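Local structure of adenosylmethionine-8-amino-7-oxononanoate aminotransferase (Methanocaldococcus jannaschii, 6ZHK) at residues A[369-374]-A[449-454]; A[421-426]-A[455-460]. The protein probably transfers the amino group of S-adenosyl-L-methionine to 7-keto-8-aminopelargonic acid in biotin biosynthesis, with pyridoxal 5'-phosphate as cofactor. One frame throughout, in Å; residues are numbered along the deposited sequence.

How the contacts relate
Both contacts use helix 447-463, contact 1 an earlier part of it and contact 2 the part that follows directly, with centres about 14 Å apart. Contact 1 is the more buried: segment 369-374 runs nearly parallel to 449-454, and the meeting is made of aliphatic, aromatic and sulfur atoms. Contact 2 is partly buried. Segment 421-425 crosses 455-460 at a steep angle, and a patch of leucine and alanine side chains gives way at the margin to a lysine–glutamate salt bridge. The two also touch each other, since Tyr452 OH lies 2.7 Å from Lys426 O in a probable hydrogen bond that would tie the backbone carbonyl of Lys426 to the helix turn used in contact 1.

Contact 1: A[369-374]-A[449-454]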
ATOM      1  N   ILE A 369      -9.344   5.561 -30.216  1.00 18.99           N
ATOM      2  CA  ILE A 369      -7.914   5.246 -30.297  1.00 18.63           C
ATOM      3  C   ILE A 369      -7.388   5.429 -31.725  1.00 19.94           C
ATOM      4  O   ILE A 369      -6.275   5.920 -31.942  1.00 19.52           O
ATOM      5  CB  ILE A 369      -7.679   3.809 -29.778  1.00 20.94           C
ATOM      6  CG1 ILE A 369      -7.866   3.754 -28.258  1.00 19.38           C
ATOM      7  CG2 ILE A 369      -6.321   3.256 -30.194  1.00 19.92           C
ATOM      8  CD1 ILE A 369      -8.103   2.349 -27.723  1.00 17.30           C
ATOM      9  N   LYS A 370      -8.160   4.942 -32.714  1.00 22.41           N
ATOM     10  CA  LYS A 370      -7.762   5.091 -34.109  1.00 24.06           C
ATOM     11  C   LYS A 370      -7.589   6.574 -34.455  1.00 20.90           C
ATOM     12  O   LYS A 370      -6.609   6.969 -35.078  1.00 22.39           O
ATOM     13  CB  LYS A 370      -8.838   4.462 -35.001  1.00 25.70           C
ATOM     14  CG  LYS A 370      -8.435   3.281 -35.876  1.00 39.58           C
ATOM     15  CD  LYS A 370      -9.559   2.253 -35.915  1.00 36.27           C
ATOM     16  CE  LYS A 370      -9.095   0.869 -36.288  1.00 41.99           C
ATOM     17  NZ  LYS A 370      -9.894  -0.124 -35.535  1.00 49.35           N
ATOM     18  N   LEU A 371      -8.522   7.415 -34.000  1.00 25.97           N
ATOM     19  CA  LEU A 371      -8.416   8.857 -34.208  1.00 23.77           C
ATOM     20  C   LEU A 371      -7.175   9.441 -33.525  1.00 23.10           C
ATOM     21  O   LEU A 371      -6.458  10.265 -34.099  1.00 22.90           O
ATOM     22  CB  LEU A 371      -9.717   9.541 -33.764  1.00 22.21           C
ATOM     23  CG  LEU A 371      -9.670  11.085 -33.781  1.00 24.65           C
ATOM     24  CD1 LEU A 371      -9.561  11.650 -35.211  1.00 25.32           C
ATOM     25  CD2 LEU A 371     -10.822  11.719 -33.014  1.00 26.25           C
ATOM     26  N   PHE A 372      -6.939   9.045 -32.262  1.00 20.77           N
ATOM     27  CA  PHE A 372      -5.761   9.476 -31.522  1.00 21.31           C
ATOM     28  C   PHE A 372      -4.466   9.170 -32.301  1.00 23.40           C
ATOM     29  O   PHE A 372      -3.598  10.025 -32.442  1.00 24.20           O
ATOM     30  CB  PHE A 372      -5.757   8.743 -30.159  1.00 19.89           C
ATOM     31  CG  PHE A 372      -4.720   9.172 -29.152  1.00 19.57           C
ATOM     32  CD1 PHE A 372      -4.344  10.501 -29.067  1.00 18.71           C
ATOM     33  CD2 PHE A 372      -4.132   8.263 -28.279  1.00 18.47           C
ATOM     34  CE1 PHE A 372      -3.461  10.938 -28.086  1.00 18.17           C
ATOM     35  CE2 PHE A 372      -3.190   8.676 -27.328  1.00 20.05           C
ATOM     36  CZ  PHE A 372      -2.860  10.015 -27.235  1.00 21.04           C
ATOM     37  N   HIS A 373      -4.324   7.941 -32.802  1.00 22.44           N
ATOM     38  CA  HIS A 373      -3.068   7.579 -33.450  1.00 22.31           C
ATOM     39  C   HIS A 373      -2.904   8.372 -34.748  1.00 23.21           C
ATOM     40  O   HIS A 373      -1.775   8.729 -35.103  1.00 23.44           O
ATOM     41  CB  HIS A 373      -2.935   6.042 -33.651  1.00 24.34           C
ATOM     42  CG  HIS A 373      -2.870   5.274 -32.365  1.00 24.43           C
ATOM     43  ND1 HIS A 373      -2.945   3.894 -32.314  1.00 26.66           N
ATOM     44  CD2 HIS A 373      -2.760   5.694 -31.078  1.00 23.69           C
ATOM     45  CE1 HIS A 373      -2.872   3.486 -31.043  1.00 26.65           C
ATOM     46  NE2 HIS A 373      -2.734   4.572 -30.255  1.00 24.18           N
ATOM     47  N   LYS A 374      -4.011   8.590 -35.463  1.00 22.61           N
ATOM     48  CA  LYS A 374      -4.004   9.344 -36.714  1.00 25.03           C
ATOM     49  C   LYS A 374      -3.589  10.795 -36.456  1.00 23.50           C
ATOM     50  O   LYS A 374      -2.749  11.341 -37.173  1.00 24.69           O
ATOM     51  CB  LYS A 374      -5.384   9.225 -37.370  1.00 28.27           C
ATOM     52  CG  LYS A 374      -5.566  10.139 -38.572  1.00 34.28           C
ATOM     53  CD  LYS A 374      -6.810   9.855 -39.361  1.00 39.36           C
ATOM     54  CE  LYS A 374      -8.089  10.472 -38.835  1.00 40.51           C
ATOM     55  NZ  LYS A 374      -7.893  11.858 -38.333  1.00 48.93           N
ATOM     56  N   GLU A 449     -11.618  16.499 -27.777  1.00 16.44           N
ATOM     57  CA  GLU A 449     -10.522  16.695 -26.855  1.00 15.83           C
ATOM     58  C   GLU A 449      -9.242  16.061 -27.403  1.00 15.56           C
ATOM     59  O   GLU A 449      -8.145  16.625 -27.261  1.00 15.91           O
ATOM     60  CB  GLU A 449     -10.816  16.054 -25.525  1.00 15.79           C
ATOM     61  CG  GLU A 449     -11.692  16.946 -24.632  1.00 19.56           C
ATOM     62  CD  GLU A 449     -12.456  16.197 -23.549  1.00 20.67           C
ATOM     63  OE1 GLU A 449     -12.258  15.007 -23.414  1.00 19.77           O
ATOM     64  OE2 GLU A 449     -13.289  16.812 -22.850  1.00 21.27           O
ATOM     65  N   ILE A 450      -9.408  14.930 -28.100  1.00 16.71           N
ATOM     66  CA  ILE A 450      -8.241  14.288 -28.685  1.00 18.35           C
ATOM     67  C   ILE A 450      -7.614  15.229 -29.724  1.00 16.44           C
ATOM     68  O   ILE A 450      -6.390  15.329 -29.799  1.00 15.12           O
ATOM     69  CB  ILE A 450      -8.647  12.938 -29.317  1.00 20.62           C
ATOM     70  CG1 ILE A 450      -8.822  11.846 -28.256  1.00 19.53           C
ATOM     71  CG2 ILE A 450      -7.571  12.483 -30.285  1.00 22.35           C
ATOM     72  CD1 ILE A 450      -9.611  10.624 -28.758  1.00 20.35           C
ATOM     73  N   ILE A 451      -8.442  15.858 -30.585  1.00 18.88           N
ATOM     74  CA  ILE A 451      -7.919  16.672 -31.688  1.00 18.22           C
ATOM     75  C   ILE A 451      -7.276  17.910 -31.088  1.00 17.48           C
ATOM     76  O   ILE A 451      -6.181  18.285 -31.446  1.00 19.74           O
ATOM     77  CB  ILE A 451      -9.026  17.006 -32.708  1.00 21.47           C
ATOM     78  CG1 ILE A 451      -9.469  15.774 -33.523  1.00 22.86           C
ATOM     79  CG2 ILE A 451      -8.633  18.180 -33.599  1.00 21.33           C
ATOM     80  CD1 ILE A 451     -10.945  15.796 -33.988  1.00 22.28           C
ATOM     81  N   TYR A 452      -7.928  18.476 -30.082  1.00 17.30           N
ATOM     82  CA  TYR A 452      -7.371  19.603 -29.348  1.00 17.84           C
ATOM     83  C   TYR A 452      -5.993  19.247 -28.789  1.00 16.48           C
ATOM     84  O   TYR A 452      -5.051  20.010 -28.893  1.00 19.87           O
ATOM     85  CB  TYR A 452      -8.320  20.102 -28.249  1.00 16.60           C
ATOM     86  CG  TYR A 452      -7.757  21.310 -27.546  1.00 18.77           C
ATOM     87  CD1 TYR A 452      -7.796  22.566 -28.136  1.00 18.28           C
ATOM     88  CD2 TYR A 452      -7.194  21.205 -26.288  1.00 19.53           C
ATOM     89  CE1 TYR A 452      -7.224  23.675 -27.543  1.00 22.24           C
ATOM     90  CE2 TYR A 452      -6.657  22.317 -25.651  1.00 21.35           C
ATOM     91  CZ  TYR A 452      -6.669  23.559 -26.281  1.00 23.87           C
ATOM     92  OH  TYR A 452      -6.135  24.677 -25.684  1.00 24.49           O
ATOM     93  N   LEU A 453      -5.912  18.127 -28.067  1.00 17.50           N
ATOM     94  CA  LEU A 453      -4.693  17.696 -27.406  1.00 15.00           C
ATOM     95  C   LEU A 453      -3.519  17.539 -28.364  1.00 14.86           C
ATOM     96  O   LEU A 453      -2.417  17.956 -28.054  1.00 17.35           O
ATOM     97  CB  LEU A 453      -4.959  16.352 -26.702  1.00 15.61           C
ATOM     98  CG  LEU A 453      -3.727  15.600 -26.165  1.00 15.01           C
ATOM     99  CD1 LEU A 453      -3.083  16.396 -25.004  1.00 14.15           C
ATOM    100  CD2 LEU A 453      -4.202  14.259 -25.614  1.00 19.69           C
ATOM    101  N   CYS A 454      -3.749  16.888 -29.499  1.00 15.52           N
ATOM    102  CA  CYS A 454      -2.658  16.637 -30.426  1.00 18.36           C
ATOM    103  C   CYS A 454      -2.215  17.918 -31.153  1.00 19.70           C
ATOM    104  O   CYS A 454      -1.020  18.128 -31.376  1.00 20.04           O
ATOM    105  CB  CYS A 454      -3.136  15.556 -31.397  1.00 21.25           C
ATOM    106  SG  CYS A 454      -3.368  13.912 -30.618  1.00 23.80           S
TER
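Phe372 packs against one side of the 449-454 helix, and its side chain can be traced outward along a row of apolar partners. At the root, the CA of Phe372 is 3.7 Å from CG2 of Ile450, and CB is also near this methyl. CG stands anti to the backbone N (chi1 -172°), which carries the ring obliquely past the 449-454 helix, toward Cys454 and Leu453, and Phe372 CD1 still meets Ile450 CG2, at 4.0 Å. The methyl comes to the ring obliquely, and the two side chains cross at about a right angle. CD1 and CE1 of Phe372 then share the sulfur of Cys454: each lies 3.9 Å from SG. Because SG is 5.0 Å from the centroid of the Phe372 ring and 75° off its normal, this is a sulfur–aromatic contact at the ring edge. Farther out, Phe372 CE1 approaches CD2 of Leu453 at 4.2 Å, again obliquely.

One residue earlier, Leu371 widens the interface on its more accessible side. Its CD2 methyl meets CD1 of Ile451 at 4.2 Å, and its CG faces the same Ile450 methyl that Phe372 covers. That methyl is therefore wedged between two consecutive side chains.

The segment axes are 9.6 Å apart at closest approach and 18° from parallel, so side chains from successive turns can meet. Around the pair, Cys454 also touches Leu376 farther along helix 366-376, and Ile450 rests on Ile445. Leu453 and Tyr452 touch Ile428, so helix 447-463 packs against both helix 366-376 and the short strand 428-429.

Contact 2: A[421-426]-A[455-460]; sequences EKLLEK and DALYEA
Leu423 and Lys426 meet the 455-460 helix on the face carrying Ala456 and Ala460, one turn apart. The apolar part centres on Leu423, whose two methyls divide the work: CD1 meets CD1 of Leu457 at 3.8 Å, while CD2 faces the alanines, 3.9 Å from Ala460 CB and 4.1 Å from Ala456 CB. Beside it, Lys422 contributes only the start of its side chain, with CB 3.8 Å from Ala460 CB; a bend at chi2 then leads its amino end away. The methylenes of Lys426 extend this surface, CD lying 3.8 Å from Ala456 CB.

The polar part is a salt bridge at the exposed margin. After an extended run, the Lys426 chain bends at its last torsion (chi4 -56°), bringing NZ to 3.0 Å from Glu459 OE1, which it meets nearly along the C–O axis. Glu463 also forms a salt bridge with NZ, so two carboxylates of one helix hold the ammonium group. An alanine in place of Lys426 would probably leave both glutamates without this shared counter-charge and uncover part of the Ala456 methyl.

With 132° between their directions and axes 9.1 Å apart, helical segments 421-425 and 455-460 cross steeply, Lys426 following directly on the first, and alanines permit close approach. Ile428 touches both Leu423 and Ala456. The Leu423 side chain is about 9 Å from that of Arg431, a predicted substrate-binding residue, but the contact itself is structural packing: a crossed helix pair in the C-terminal part of a class-III aminotransferase, a fold-type I enzyme.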
ATOM      1  N   GLU A 421       5.175  22.761 -19.663  1.00 21.49           N
ATOM      2  CA  GLU A 421       4.884  24.165 -19.305  1.00 22.80           C
ATOM      3  C   GLU A 421       3.998  24.837 -20.356  1.00 21.86           C
ATOM      4  O   GLU A 421       3.010  25.515 -20.028  1.00 18.92           O
ATOM      5  CB  GLU A 421       6.171  24.950 -19.073  1.00 24.74           C
ATOM      6  CG  GLU A 421       6.676  24.910 -17.640  1.00 35.92           C
ATOM      7  CD  GLU A 421       7.759  25.965 -17.441  1.00 42.87           C
ATOM      8  OE1 GLU A 421       7.897  26.481 -16.305  1.00 51.31           O
ATOM      9  OE2 GLU A 421       8.432  26.307 -18.452  1.00 43.01           O
ATOM     10  N   LYS A 422       4.338  24.625 -21.638  1.00 21.42           N
ATOM     11  CA  LYS A 422       3.561  25.163 -22.748  1.00 18.85           C
ATOM     12  C   LYS A 422       2.189  24.515 -22.825  1.00 20.29           C
ATOM     13  O   LYS A 422       1.210  25.158 -23.162  1.00 19.81           O
ATOM     14  CB  LYS A 422       4.282  25.017 -24.097  1.00 20.15           C
ATOM     15  CG  LYS A 422       5.668  25.645 -24.200  1.00 21.58           C
ATOM     16  CD  LYS A 422       5.650  27.186 -23.945  1.00 24.59           C
ATOM     17  CE  LYS A 422       7.060  27.762 -23.944  1.00 26.84           C
ATOM     18  NZ  LYS A 422       7.050  29.232 -23.796  1.00 23.53           N
ATOM     19  N   LEU A 423       2.107  23.211 -22.541  1.00 18.57           N
ATOM     20  CA  LEU A 423       0.810  22.557 -22.550  1.00 17.30           C
ATOM     21  C   LEU A 423      -0.061  23.116 -21.432  1.00 16.99           C
ATOM     22  O   LEU A 423      -1.261  23.224 -21.600  1.00 18.33           O
ATOM     23  CB  LEU A 423       1.007  21.044 -22.392  1.00 16.60           C
ATOM     24  CG  LEU A 423       1.414  20.285 -23.650  1.00 18.64           C
ATOM     25  CD1 LEU A 423       1.653  18.810 -23.282  1.00 20.45           C
ATOM     26  CD2 LEU A 423       0.303  20.362 -24.709  1.00 20.11           C
ATOM     27  N   LEU A 424       0.536  23.456 -20.282  1.00 18.65           N
ATOM     28  CA  LEU A 424      -0.272  23.951 -19.182  1.00 19.45           C
ATOM     29  C   LEU A 424      -0.919  25.285 -19.564  1.00 21.38           C
ATOM     30  O   LEU A 424      -2.088  25.535 -19.217  1.00 24.18           O
ATOM     31  CB  LEU A 424       0.582  24.064 -17.903  1.00 19.50           C
ATOM     32  CG  LEU A 424      -0.207  24.020 -16.596  1.00 23.09           C
ATOM     33  CD1 LEU A 424      -0.857  22.665 -16.344  1.00 20.64           C
ATOM     34  CD2 LEU A 424       0.595  24.509 -15.395  1.00 23.52           C
ATOM     35  N   GLU A 425      -0.184  26.118 -20.325  1.00 23.29           N
ATOM     36  CA  GLU A 425      -0.749  27.378 -20.824  1.00 25.08           C
ATOM     37  C   GLU A 425      -1.950  27.138 -21.743  1.00 24.84           C
ATOM     38  O   GLU A 425      -2.803  28.021 -21.909  1.00 23.78           O
ATOM     39  CB  GLU A 425       0.293  28.179 -21.613  1.00 30.13           C
ATOM     40  CG  GLU A 425       1.446  28.698 -20.774  1.00 33.06           C
ATOM     41  CD  GLU A 425       2.636  29.167 -21.606  1.00 37.42           C
ATOM     42  OE1 GLU A 425       2.604  29.069 -22.883  1.00 35.57           O
ATOM     43  OE2 GLU A 425       3.588  29.654 -20.991  1.00 35.22           O
ATOM     44  N   LYS A 426      -1.980  25.981 -22.426  1.00 20.06           N
ATOM     45  CA  LYS A 426      -3.058  25.639 -23.338  1.00 17.90           C
ATOM     46  C   LYS A 426      -4.142  24.832 -22.622  1.00 18.69           C
ATOM     47  O   LYS A 426      -5.005  24.294 -23.283  1.00 22.37           O
ATOM     48  CB  LYS A 426      -2.519  24.899 -24.573  1.00 18.33           C
ATOM     49  CG  LYS A 426      -1.375  25.619 -25.291  1.00 18.55           C
ATOM     50  CD  LYS A 426      -0.689  24.782 -26.337  1.00 20.53           C
ATOM     51  CE  LYS A 426       0.520  25.464 -26.936  1.00 25.03           C
ATOM     52  NZ  LYS A 426       0.094  26.770 -27.493  1.00 29.06           N
ATOM     53  N   ASP A 455      -3.182  18.801 -31.504  1.00 18.38           N
ATOM     54  CA  ASP A 455      -2.832  20.099 -32.076  1.00 18.33           C
ATOM     55  C   ASP A 455      -2.074  20.926 -31.035  1.00 17.19           C
ATOM     56  O   ASP A 455      -1.106  21.603 -31.360  1.00 19.77           O
ATOM     57  CB  ASP A 455      -4.083  20.905 -32.455  1.00 19.84           C
ATOM     58  CG  ASP A 455      -4.736  20.494 -33.761  1.00 24.81           C
ATOM     59  OD1 ASP A 455      -4.102  19.790 -34.557  1.00 26.23           O
ATOM     60  OD2 ASP A 455      -5.887  20.862 -33.963  1.00 31.68           O
ATOM     61  N   ALA A 456      -2.491  20.887 -29.760  1.00 17.82           N
ATOM     62  CA  ALA A 456      -1.750  21.667 -28.771  1.00 17.28           C
ATOM     63  C   ALA A 456      -0.350  21.094 -28.542  1.00 20.79           C
ATOM     64  O   ALA A 456       0.593  21.846 -28.245  1.00 19.53           O
ATOM     65  CB  ALA A 456      -2.495  21.671 -27.444  1.00 20.60           C
ATOM     66  N   LEU A 457      -0.209  19.760 -28.639  1.00 17.47           N
ATOM     67  CA  LEU A 457       1.117  19.184 -28.418  1.00 21.78           C
ATOM     68  C   LEU A 457       2.079  19.594 -29.547  1.00 21.09           C
ATOM     69  O   LEU A 457       3.267  19.912 -29.327  1.00 18.79           O
ATOM     70  CB  LEU A 457       0.974  17.658 -28.292  1.00 23.55           C
ATOM     71  CG  LEU A 457       2.235  16.871 -27.915  1.00 28.85           C
ATOM     72  CD1 LEU A 457       2.874  17.365 -26.610  1.00 29.23           C
ATOM     73  CD2 LEU A 457       1.954  15.386 -27.838  1.00 31.41           C
ATOM     74  N   TYR A 458       1.549  19.570 -30.761  1.00 22.81           N
ATOM     75  CA  TYR A 458       2.288  20.019 -31.941  1.00 22.65           C
ATOM     76  C   TYR A 458       2.845  21.444 -31.736  1.00 22.24           C
ATOM     77  O   TYR A 458       4.037  21.679 -31.879  1.00 24.45           O
ATOM     78  CB  TYR A 458       1.391  19.884 -33.178  1.00 25.20           C
ATOM     79  CG  TYR A 458       2.035  20.316 -34.484  1.00 30.00           C
ATOM     80  CD1 TYR A 458       2.030  21.641 -34.922  1.00 33.51           C
ATOM     81  CD2 TYR A 458       2.627  19.367 -35.312  1.00 31.22           C
ATOM     82  CE1 TYR A 458       2.602  21.996 -36.148  1.00 36.73           C
ATOM     83  CE2 TYR A 458       3.194  19.703 -36.537  1.00 33.13           C
ATOM     84  CZ  TYR A 458       3.195  21.024 -36.953  1.00 38.35           C
ATOM     85  OH  TYR A 458       3.767  21.298 -38.172  1.00 33.00           O
ATOM     86  N   GLU A 459       2.005  22.378 -31.329  1.00 23.81           N
ATOM     87  CA  GLU A 459       2.394  23.755 -31.063  1.00 24.49           C
ATOM     88  C   GLU A 459       3.298  23.836 -29.830  1.00 27.94           C
ATOM     89  O   GLU A 459       4.229  24.640 -29.790  1.00 23.91           O
ATOM     90  CB  GLU A 459       1.165  24.578 -30.677  1.00 26.85           C
ATOM     91  CG  GLU A 459       0.153  24.797 -31.782  1.00 31.38           C
ATOM     92  CD  GLU A 459      -1.108  25.479 -31.271  1.00 37.54           C
ATOM     93  OE1 GLU A 459      -1.165  25.860 -30.063  1.00 39.59           O
ATOM     94  OE2 GLU A 459      -2.014  25.695 -32.096  1.00 36.04           O
ATOM     95  N   ALA A 460       3.024  23.036 -28.784  1.00 22.11           N
ATOM     96  CA  ALA A 460       3.798  23.141 -27.555  1.00 19.73           C
ATOM     97  C   ALA A 460       5.250  22.742 -27.811  1.00 22.69           C
ATOM     98  O   ALA A 460       6.170  23.338 -27.234  1.00 23.08           O
ATOM     99  CB  ALA A 460       3.140  22.278 -26.478  1.00 19.25           C
TER